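Local structure of exosome complex component Rrp41 (Archaeoglobus fulgidus, 3M7N) at residues G157-G165 against A222-Q233. The protein probably degrades RNA from the 3' end as a catalytic component of the archaeal exosome, and may also synthesize heteromeric RNA tails. The protein carries 1 engineered substitution. Residues are numbered along the deposited sequence; the frame is centred on the assembly and turned at random.
Sequences GMITSVAVG and AKKGALQIYEMQ
The Tyr230 ring meets strand 158-165 with its edge rather than a face: Thr160 OG1 and Met158 CB both lie close to the ring plane, the latter 3.9 Å from Tyr230 CE1. Tyr230 CG stands anti to the backbone N (chi1 166°), which brings the ring edge beside Met158, while Tyr230 CB lies 3.7 Å from Thr160 OG1. The second flat group, the Gln233 amide, reaches from the next turn to the strand between Met158 and Thr160, close to the backbone carbonyl of Ile159, at the end of a side chain extended beyond CG.

Thr160 illustrates how a β-branched residue serves two surroundings at once. Its OG1 faces Tyr230 and the Gln233 amide; with OG1 beside the backbone N (chi1 -51°), Thr160 CG2 falls anti to that nitrogen and meets the helix, 3.1 Å from Ala226 O. Farther along, Val162 CG2 rests over Gly225 and Ala226, 3.7 Å from Ile229 CD1, and Val164 CG2 packs 3.8 Å from Ala222 CB. Ala222, Gly225 and Ala226 are consistent with the close approach, 7.5 Å between the axes of strand 158-165 and helix 222-233, at 131° between their directions.

This buried layer seats helix 212-248 against the antiparallel sheet of the second domain of this RNase PH family protein. Strand 185-194 pairs with strand 158-167 and adds Phe189 and Phe191 against Ala222 and Ala226, while helix 136-150 contributes Asn142 beside Gln233, and strand 29-33 meets Ile229 through Ile29.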
loop_
_atom_site.group_PDB
_atom_site.type_symbol
_atom_site.label_atom_id
_atom_site.label_comp_id
_atom_site.label_asym_id
_atom_site.label_seq_id
_atom_site.Cartn_x
_atom_site.Cartn_y
_atom_site.Cartn_z
ATOM N N GLY E 157 -19.664 28.757 -9.657
ATOM C CA GLY E 157 -20.044 28.959 -11.030
ATOM C C GLY E 157 -19.464 27.817 -11.834
ATOM O O GLY E 157 -19.091 26.798 -11.284
ATOM N N MET E 158 -19.359 27.993 -13.136
ATOM C CA MET E 158 -18.907 26.926 -13.986
ATOM C C MET E 158 -17.430 27.030 -14.331
ATOM O O MET E 158 -16.816 28.088 -14.222
ATOM C CB MET E 158 -19.760 26.897 -15.250
ATOM C CG MET E 158 -21.076 26.144 -15.044
ATOM S SD MET E 158 -20.830 24.498 -15.700
ATOM C CE MET E 158 -19.582 24.933 -16.912
ATOM N N ILE E 159 -16.868 25.916 -14.758
ATOM C CA ILE E 159 -15.484 25.875 -15.120
ATOM C C ILE E 159 -15.444 25.653 -16.618
ATOM O O ILE E 159 -16.076 24.736 -17.133
ATOM C CB ILE E 159 -14.759 24.724 -14.372
ATOM C CG1 ILE E 159 -14.520 25.103 -12.907
ATOM C CG2 ILE E 159 -13.455 24.394 -15.034
ATOM C CD1 ILE E 159 -13.581 26.296 -12.716
ATOM N N THR E 160 -14.714 26.499 -17.326
ATOM C CA THR E 160 -14.678 26.389 -18.766
ATOM C C THR E 160 -13.234 26.501 -19.221
ATOM O O THR E 160 -12.453 27.298 -18.694
ATOM C CB THR E 160 -15.583 27.476 -19.443
ATOM O OG1 THR E 160 -16.896 27.452 -18.858
ATOM C CG2 THR E 160 -15.678 27.245 -20.954
ATOM N N SER E 161 -12.869 25.724 -20.217
ATOM C CA SER E 161 -11.463 25.541 -20.472
ATOM C C SER E 161 -11.145 25.453 -21.960
ATOM O O SER E 161 -11.859 24.787 -22.711
ATOM C CB SER E 161 -10.998 24.275 -19.719
ATOM O OG SER E 161 -9.669 23.926 -20.048
ATOM N N VAL E 162 -10.079 26.136 -22.373
ATOM C CA VAL E 162 -9.493 25.973 -23.697
ATOM C C VAL E 162 -8.008 26.293 -23.639
ATOM O O VAL E 162 -7.563 27.037 -22.772
ATOM C CB VAL E 162 -10.023 27.017 -24.728
ATOM C CG1 VAL E 162 -10.356 26.351 -26.057
ATOM C CG2 VAL E 162 -11.164 27.810 -24.177
ATOM N N ALA E 163 -7.262 25.796 -24.615
ATOM C CA ALA E 163 -5.868 26.165 -24.772
ATOM C C ALA E 163 -5.706 27.130 -25.951
ATOM O O ALA E 163 -6.487 27.117 -26.893
ATOM C CB ALA E 163 -4.999 24.923 -25.002
ATOM N N VAL E 164 -4.689 27.977 -25.880
ATOM C CA VAL E 164 -4.293 28.757 -27.029
ATOM C C VAL E 164 -2.940 28.221 -27.422
ATOM O O VAL E 164 -2.091 27.991 -26.554
ATOM C CB VAL E 164 -4.178 30.258 -26.697
ATOM C CG1 VAL E 164 -3.347 30.976 -27.759
ATOM C CG2 VAL E 164 -5.565 30.884 -26.565
ATOM N N GLY E 165 -2.749 27.996 -28.716
ATOM C CA GLY E 165 -1.466 27.565 -29.233
ATOM C C GLY E 165 -0.763 28.709 -29.934
ATOM O O GLY E 165 -1.251 29.833 -29.983
ATOM N N ALA E 222 -8.257 33.184 -25.418
ATOM C CA ALA E 222 -8.836 32.081 -24.661
ATOM C C ALA E 222 -10.163 32.468 -24.010
ATOM O O ALA E 222 -11.115 31.689 -24.044
ATOM C CB ALA E 222 -7.849 31.558 -23.615
ATOM N N LYS E 223 -10.234 33.653 -23.410
ATOM C CA LYS E 223 -11.497 34.100 -22.815
ATOM C C LYS E 223 -12.649 34.076 -23.836
ATOM O O LYS E 223 -13.752 33.579 -23.570
ATOM C CB LYS E 223 -11.340 35.487 -22.213
ATOM C CG LYS E 223 -10.403 35.517 -21.032
ATOM C CD LYS E 223 -10.505 36.855 -20.318
ATOM C CE LYS E 223 -9.929 37.962 -21.192
ATOM N NZ LYS E 223 -10.114 39.306 -20.595
ATOM N N LYS E 224 -12.365 34.584 -25.024
ATOM C CA LYS E 224 -13.342 34.561 -26.101
ATOM C C LYS E 224 -13.831 33.130 -26.382
ATOM O O LYS E 224 -15.023 32.842 -26.299
ATOM C CB LYS E 224 -12.754 35.208 -27.360
ATOM C CG LYS E 224 -13.607 35.034 -28.590
ATOM C CD LYS E 224 -13.096 35.890 -29.738
ATOM C CE LYS E 224 -13.881 35.644 -31.032
ATOM N NZ LYS E 224 -13.073 36.113 -32.207
ATOM N N GLY E 225 -12.910 32.237 -26.723
ATOM C CA GLY E 225 -13.267 30.847 -26.926
ATOM C C GLY E 225 -13.991 30.267 -25.715
ATOM O O GLY E 225 -14.973 29.542 -25.859
ATOM N N ALA E 226 -13.514 30.598 -24.516
ATOM C CA ALA E 226 -14.134 30.090 -23.289
ATOM C C ALA E 226 -15.611 30.465 -23.213
ATOM O O ALA E 226 -16.447 29.639 -22.836
ATOM C CB ALA E 226 -13.378 30.561 -22.038
ATOM N N LEU E 227 -15.938 31.703 -23.573
ATOM C CA LEU E 227 -17.340 32.125 -23.583
ATOM C C LEU E 227 -18.169 31.346 -24.595
ATOM O O LEU E 227 -19.335 31.072 -24.351
ATOM C CB LEU E 227 -17.480 33.626 -23.811
ATOM C CG LEU E 227 -17.200 34.397 -22.523
ATOM C CD1 LEU E 227 -17.044 35.891 -22.790
ATOM C CD2 LEU E 227 -18.271 34.115 -21.465
ATOM N N GLN E 228 -17.570 30.993 -25.726
ATOM C CA GLN E 228 -18.279 30.189 -26.719
ATOM C C GLN E 228 -18.596 28.795 -26.166
ATOM O O GLN E 228 -19.752 28.378 -26.147
ATOM C CB GLN E 228 -17.486 30.099 -28.040
ATOM C CG GLN E 228 -17.380 31.439 -28.783
ATOM C CD GLN E 228 -16.684 31.362 -30.146
ATOM O OE1 GLN E 228 -16.897 32.226 -31.001
ATOM N NE2 GLN E 228 -15.854 30.352 -30.350
ATOM N N ILE E 229 -17.570 28.090 -25.691
ATOM C CA ILE E 229 -17.742 26.763 -25.093
ATOM C C ILE E 229 -18.744 26.808 -23.949
ATOM O O ILE E 229 -19.608 25.936 -23.822
ATOM C CB ILE E 229 -16.412 26.219 -24.562
ATOM C CG1 ILE E 229 -15.408 26.062 -25.694
ATOM C CG2 ILE E 229 -16.597 24.878 -23.825
ATOM C CD1 ILE E 229 -14.048 25.682 -25.200
ATOM N N TYR E 230 -18.631 27.831 -23.111
ATOM C CA TYR E 230 -19.511 27.908 -21.961
ATOM C C TYR E 230 -20.995 27.855 -22.340
ATOM O O TYR E 230 -21.783 27.155 -21.691
ATOM C CB TYR E 230 -19.237 29.158 -21.162
ATOM C CG TYR E 230 -20.338 29.432 -20.193
ATOM C CD1 TYR E 230 -20.432 28.712 -19.006
ATOM C CD2 TYR E 230 -21.308 30.382 -20.472
ATOM C CE1 TYR E 230 -21.450 28.944 -18.116
ATOM C CE2 TYR E 230 -22.330 30.625 -19.594
ATOM C CZ TYR E 230 -22.397 29.904 -18.410
ATOM O OH TYR E 230 -23.419 30.141 -17.522
ATOM N N GLU E 231 -21.384 28.601 -23.379
ATOM C CA GLU E 231 -22.766 28.546 -23.842
ATOM C C GLU E 231 -23.144 27.130 -24.279
ATOM O O GLU E 231 -24.281 26.712 -24.087
ATOM C CB GLU E 231 -23.052 29.580 -24.949
ATOM C CG GLU E 231 -23.286 31.017 -24.407
ATOM C CD GLU E 231 -24.527 31.158 -23.502
ATOM O OE1 GLU E 231 -25.595 30.565 -23.807
ATOM O OE2 GLU E 231 -24.439 31.891 -22.492
ATOM N N MET E 232 -22.197 26.382 -24.841
ATOM C CA MET E 232 -22.486 24.980 -25.167
ATOM C C MET E 232 -22.799 24.151 -23.908
ATOM O O MET E 232 -23.708 23.312 -23.910
ATOM C CB MET E 232 -21.360 24.344 -25.981
ATOM C CG MET E 232 -21.005 25.137 -27.231
ATOM S SD MET E 232 -19.648 24.436 -28.208
ATOM C CE MET E 232 -19.052 25.910 -29.040
ATOM N N GLN E 233 -22.063 24.427 -22.836
ATOM C CA GLN E 233 -22.207 23.714 -21.582
ATOM C C GLN E 233 -23.578 24.035 -21.026
ATOM O O GLN E 233 -24.288 23.167 -20.500
ATOM C CB GLN E 233 -21.120 24.142 -20.572
ATOM C CG GLN E 233 -19.680 23.695 -20.906
ATOM C CD GLN E 233 -18.627 24.299 -19.944
ATOM O OE1 GLN E 233 -17.809 23.576 -19.354
ATOM N NE2 GLN E 233 -18.671 25.617 -19.768
#